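Local coordinates for protein 3-deoxy-D-manno-octulosonate 8-phosphate phosphatase KdsC (PDB 4NAV) that probably hydrolyses 3-deoxy-D-manno-octulosonate 8-phosphate to 3-deoxy-D-manno-octulosonate and inorganic phosphate, with magnesium as cofactor, in lipopolysaccharide biosynthesis, at residues A[3-13]-A[163-171]. Numbering follows the deposited sequence.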
loop_
_atom_site.group_PDB
_atom_site.type_symbol
_atom_site.label_atom_id
_atom_site.label_comp_id
_atom_site.label_asym_id
_atom_site.label_seq_id
_atom_site.Cartn_x
_atom_site.Cartn_y
_atom_site.Cartn_z
ATOM N N TYR A 3 7.380 -18.137 -20.420
ATOM C CA TYR A 3 8.030 -16.962 -19.827
ATOM C C TYR A 3 9.524 -17.186 -19.704
ATOM O O TYR A 3 9.942 -18.243 -19.241
ATOM C CB TYR A 3 7.448 -16.703 -18.457
ATOM C CG TYR A 3 8.285 -15.876 -17.501
ATOM C CD1 TYR A 3 8.276 -14.476 -17.528
ATOM C CD2 TYR A 3 9.008 -16.498 -16.495
ATOM C CE1 TYR A 3 9.000 -13.724 -16.602
ATOM C CE2 TYR A 3 9.734 -15.768 -15.588
ATOM C CZ TYR A 3 9.734 -14.389 -15.632
ATOM O OH TYR A 3 10.481 -13.718 -14.667
ATOM N N SER A 4 10.313 -16.231 -20.198
ATOM C CA SER A 4 11.736 -16.290 -20.030
ATOM C C SER A 4 12.205 -14.960 -19.591
ATOM O O SER A 4 12.075 -13.987 -20.324
ATOM C CB SER A 4 12.508 -16.660 -21.281
ATOM O OG SER A 4 13.913 -16.729 -20.942
ATOM N N PRO A 5 12.797 -14.910 -18.401
ATOM C CA PRO A 5 13.306 -13.637 -17.916
ATOM C C PRO A 5 14.317 -13.037 -18.888
ATOM O O PRO A 5 14.525 -11.824 -18.858
ATOM C CB PRO A 5 13.965 -13.996 -16.590
ATOM C CG PRO A 5 13.418 -15.328 -16.237
ATOM C CD PRO A 5 13.155 -16.024 -17.513
ATOM N N LEU A 6 14.892 -13.874 -19.759
ATOM C CA LEU A 6 15.990 -13.457 -20.623
ATOM C C LEU A 6 15.596 -12.865 -21.955
ATOM O O LEU A 6 16.413 -12.207 -22.612
ATOM C CB LEU A 6 16.900 -14.641 -20.892
ATOM C CG LEU A 6 17.554 -15.226 -19.655
ATOM C CD1 LEU A 6 18.572 -16.270 -20.098
ATOM C CD2 LEU A 6 18.228 -14.138 -18.830
ATOM N N GLN A 7 14.371 -13.077 -22.402
ATOM C CA GLN A 7 14.054 -12.487 -23.712
ATOM C C GLN A 7 13.874 -10.977 -23.516
ATOM O O GLN A 7 13.580 -10.470 -22.407
ATOM C CB GLN A 7 12.958 -13.219 -24.528
ATOM C CG GLN A 7 11.529 -13.191 -24.031
ATOM C CD GLN A 7 10.648 -13.937 -25.033
ATOM O OE1 GLN A 7 9.791 -13.368 -25.739
ATOM N NE2 GLN A 7 10.900 -15.222 -25.129
ATOM N N ASP A 8 14.180 -10.262 -24.575
ATOM C CA ASP A 8 14.194 -8.809 -24.539
ATOM C C ASP A 8 15.312 -8.242 -23.685
ATOM O O ASP A 8 15.300 -7.064 -23.371
ATOM C CB ASP A 8 12.834 -8.273 -24.092
ATOM C CG ASP A 8 11.684 -8.906 -24.856
ATOM O OD1 ASP A 8 11.801 -9.071 -26.103
ATOM O OD2 ASP A 8 10.682 -9.272 -24.203
ATOM N N LEU A 9 16.293 -9.059 -23.326
ATOM C CA LEU A 9 17.481 -8.570 -22.621
ATOM C C LEU A 9 18.682 -8.714 -23.514
ATOM O O LEU A 9 18.782 -9.651 -24.272
ATOM C CB LEU A 9 17.716 -9.373 -21.378
ATOM C CG LEU A 9 17.192 -8.805 -20.059
ATOM C CD1 LEU A 9 15.814 -8.141 -20.148
ATOM C CD2 LEU A 9 17.235 -9.922 -19.016
ATOM N N PRO A 10 19.593 -7.746 -23.467
ATOM C CA PRO A 10 20.721 -7.833 -24.426
ATOM C C PRO A 10 21.708 -8.896 -24.052
ATOM O O PRO A 10 21.919 -9.156 -22.876
ATOM C CB PRO A 10 21.377 -6.452 -24.351
ATOM C CG PRO A 10 20.750 -5.735 -23.191
ATOM C CD PRO A 10 19.459 -6.408 -22.852
ATOM N N ALA A 11 22.333 -9.475 -25.054
ATOM C CA ALA A 11 23.363 -10.497 -24.859
ATOM C C ALA A 11 24.422 -10.124 -23.795
ATOM O O ALA A 11 24.724 -10.934 -22.930
ATOM C CB ALA A 11 24.052 -10.802 -26.175
ATOM N N ASP A 12 24.917 -8.891 -23.830
ATOM C CA ASP A 12 25.970 -8.470 -22.917
ATOM C C ASP A 12 25.534 -8.648 -21.444
ATOM O O ASP A 12 26.291 -9.112 -20.598
ATOM C CB ASP A 12 26.400 -7.021 -23.230
ATOM N N LEU A 13 24.297 -8.295 -21.163
ATOM C CA LEU A 13 23.759 -8.348 -19.820
ATOM C C LEU A 13 23.603 -9.800 -19.363
ATOM O O LEU A 13 23.944 -10.143 -18.236
ATOM C CB LEU A 13 22.408 -7.649 -19.822
ATOM C CG LEU A 13 21.742 -7.371 -18.498
ATOM C CD1 LEU A 13 20.792 -6.195 -18.675
ATOM C CD2 LEU A 13 20.982 -8.573 -17.985
ATOM N N CYS A 163 16.540 -11.870 -9.587
ATOM C CA CYS A 163 16.847 -13.259 -9.311
ATOM C C CYS A 163 16.496 -14.160 -10.504
ATOM O O CYS A 163 17.315 -14.949 -10.963
ATOM C CB CYS A 163 16.124 -13.696 -8.066
ATOM S SG CYS A 163 16.687 -12.845 -6.543
ATOM N N ASP A 164 15.306 -13.989 -11.062
ATOM C CA ASP A 164 14.892 -14.826 -12.186
ATOM C C ASP A 164 15.839 -14.727 -13.389
ATOM O O ASP A 164 16.223 -15.748 -13.974
ATOM C CB ASP A 164 13.496 -14.459 -12.606
ATOM C CG ASP A 164 12.454 -14.794 -11.552
ATOM O OD1 ASP A 164 12.745 -15.583 -10.623
ATOM O OD2 ASP A 164 11.312 -14.303 -11.688
ATOM N N VAL A 165 16.316 -13.520 -13.683
ATOM C CA VAL A 165 17.263 -13.332 -14.770
ATOM C C VAL A 165 18.558 -14.106 -14.537
ATOM O O VAL A 165 19.027 -14.875 -15.400
ATOM C CB VAL A 165 17.594 -11.847 -14.948
ATOM C CG1 VAL A 165 18.872 -11.661 -15.758
ATOM C CG2 VAL A 165 16.405 -11.126 -15.586
ATOM N N VAL A 166 19.100 -13.941 -13.327
ATOM C CA VAL A 166 20.370 -14.532 -12.988
ATOM C C VAL A 166 20.265 -16.052 -13.038
ATOM O O VAL A 166 21.062 -16.734 -13.700
ATOM C CB VAL A 166 20.825 -14.050 -11.617
ATOM C CG1 VAL A 166 22.061 -14.820 -11.149
ATOM C CG2 VAL A 166 21.179 -12.589 -11.687
ATOM N N LEU A 167 19.254 -16.573 -12.357
ATOM C CA LEU A 167 18.983 -17.996 -12.387
ATOM C C LEU A 167 18.791 -18.506 -13.840
ATOM O O LEU A 167 19.403 -19.499 -14.232
ATOM C CB LEU A 167 17.766 -18.293 -11.545
ATOM C CG LEU A 167 17.975 -18.044 -10.032
ATOM C CD1 LEU A 167 16.666 -18.094 -9.278
ATOM C CD2 LEU A 167 18.930 -19.093 -9.473
ATOM N N ALA A 168 18.039 -17.768 -14.665
ATOM C CA ALA A 168 17.848 -18.206 -16.046
ATOM C C ALA A 168 19.191 -18.222 -16.801
ATOM O O ALA A 168 19.484 -19.146 -17.533
ATOM C CB ALA A 168 16.870 -17.292 -16.758
ATOM N N ALA A 169 20.014 -17.192 -16.589
ATOM C CA ALA A 169 21.275 -17.092 -17.279
ATOM C C ALA A 169 22.212 -18.194 -16.854
ATOM O O ALA A 169 23.149 -18.532 -17.583
ATOM C CB ALA A 169 21.933 -15.736 -17.051
ATOM N N GLN A 170 22.002 -18.718 -15.662
ATOM C CA GLN A 170 22.880 -19.771 -15.146
ATOM C C GLN A 170 22.261 -21.159 -15.243
ATOM O O GLN A 170 22.719 -22.075 -14.604
ATOM C CB GLN A 170 23.275 -19.434 -13.708
ATOM C CG GLN A 170 24.118 -18.166 -13.609
ATOM C CD GLN A 170 24.664 -17.929 -12.208
ATOM O OE1 GLN A 170 24.719 -18.844 -11.389
ATOM N NE2 GLN A 170 25.159 -16.724 -11.970
ATOM N N GLY A 171 21.234 -21.291 -16.093
ATOM C CA GLY A 171 20.668 -22.588 -16.452
ATOM C C GLY A 171 20.011 -23.317 -15.291
ATOM O O GLY A 171 19.862 -24.550 -15.291
#
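L6 and P5 pack on V165 and A168, one face of helix 158-169. This joins the N-terminal arm of a HAD-fold subunit to a late helix of the same chain, away from the predicted magnesium site. L6 CG lies 3.6 Å from A168 CB. The L6 side chain runs at a slant to that of V165, with L6 CD2 3.6 Å from V165 O, and L6 CD1 lies over the backbone of A168. The P5 ring fits between D164 and A168, with CB 3.9 Å from V165 CG2 and CD 4.0 Å from A168 CB. L9 meets V165 tip to tip, CD2 to CG2 at 3.7 Å. W148 and A17 also touch V165, and I14 touches L6.

Two turns shape the arm: type I from S4 to Q7 and type II from L6 to L9. S4 OG accepts a hydrogen bond from L6 N, an ST turn. Helix 158-169 ends in a Schellman motif with G171, of positive phi, at C-prime.

The polar edge is Y3 with D164. With CG anti to the backbone N (chi1 159°), the Y3 ring swings toward the helix and its OH reaches D164. P5 N lies over one face of the ring. W141 of a second subunit meets this ring edge-to-face. D164 also has a salt bridge from OD1 to R160. Ring and carboxylate planes stand 83° apart. Y3 OH donates to D164 OD2 at 3.1 Å, on the anti side and 28° out of the carboxylate plane.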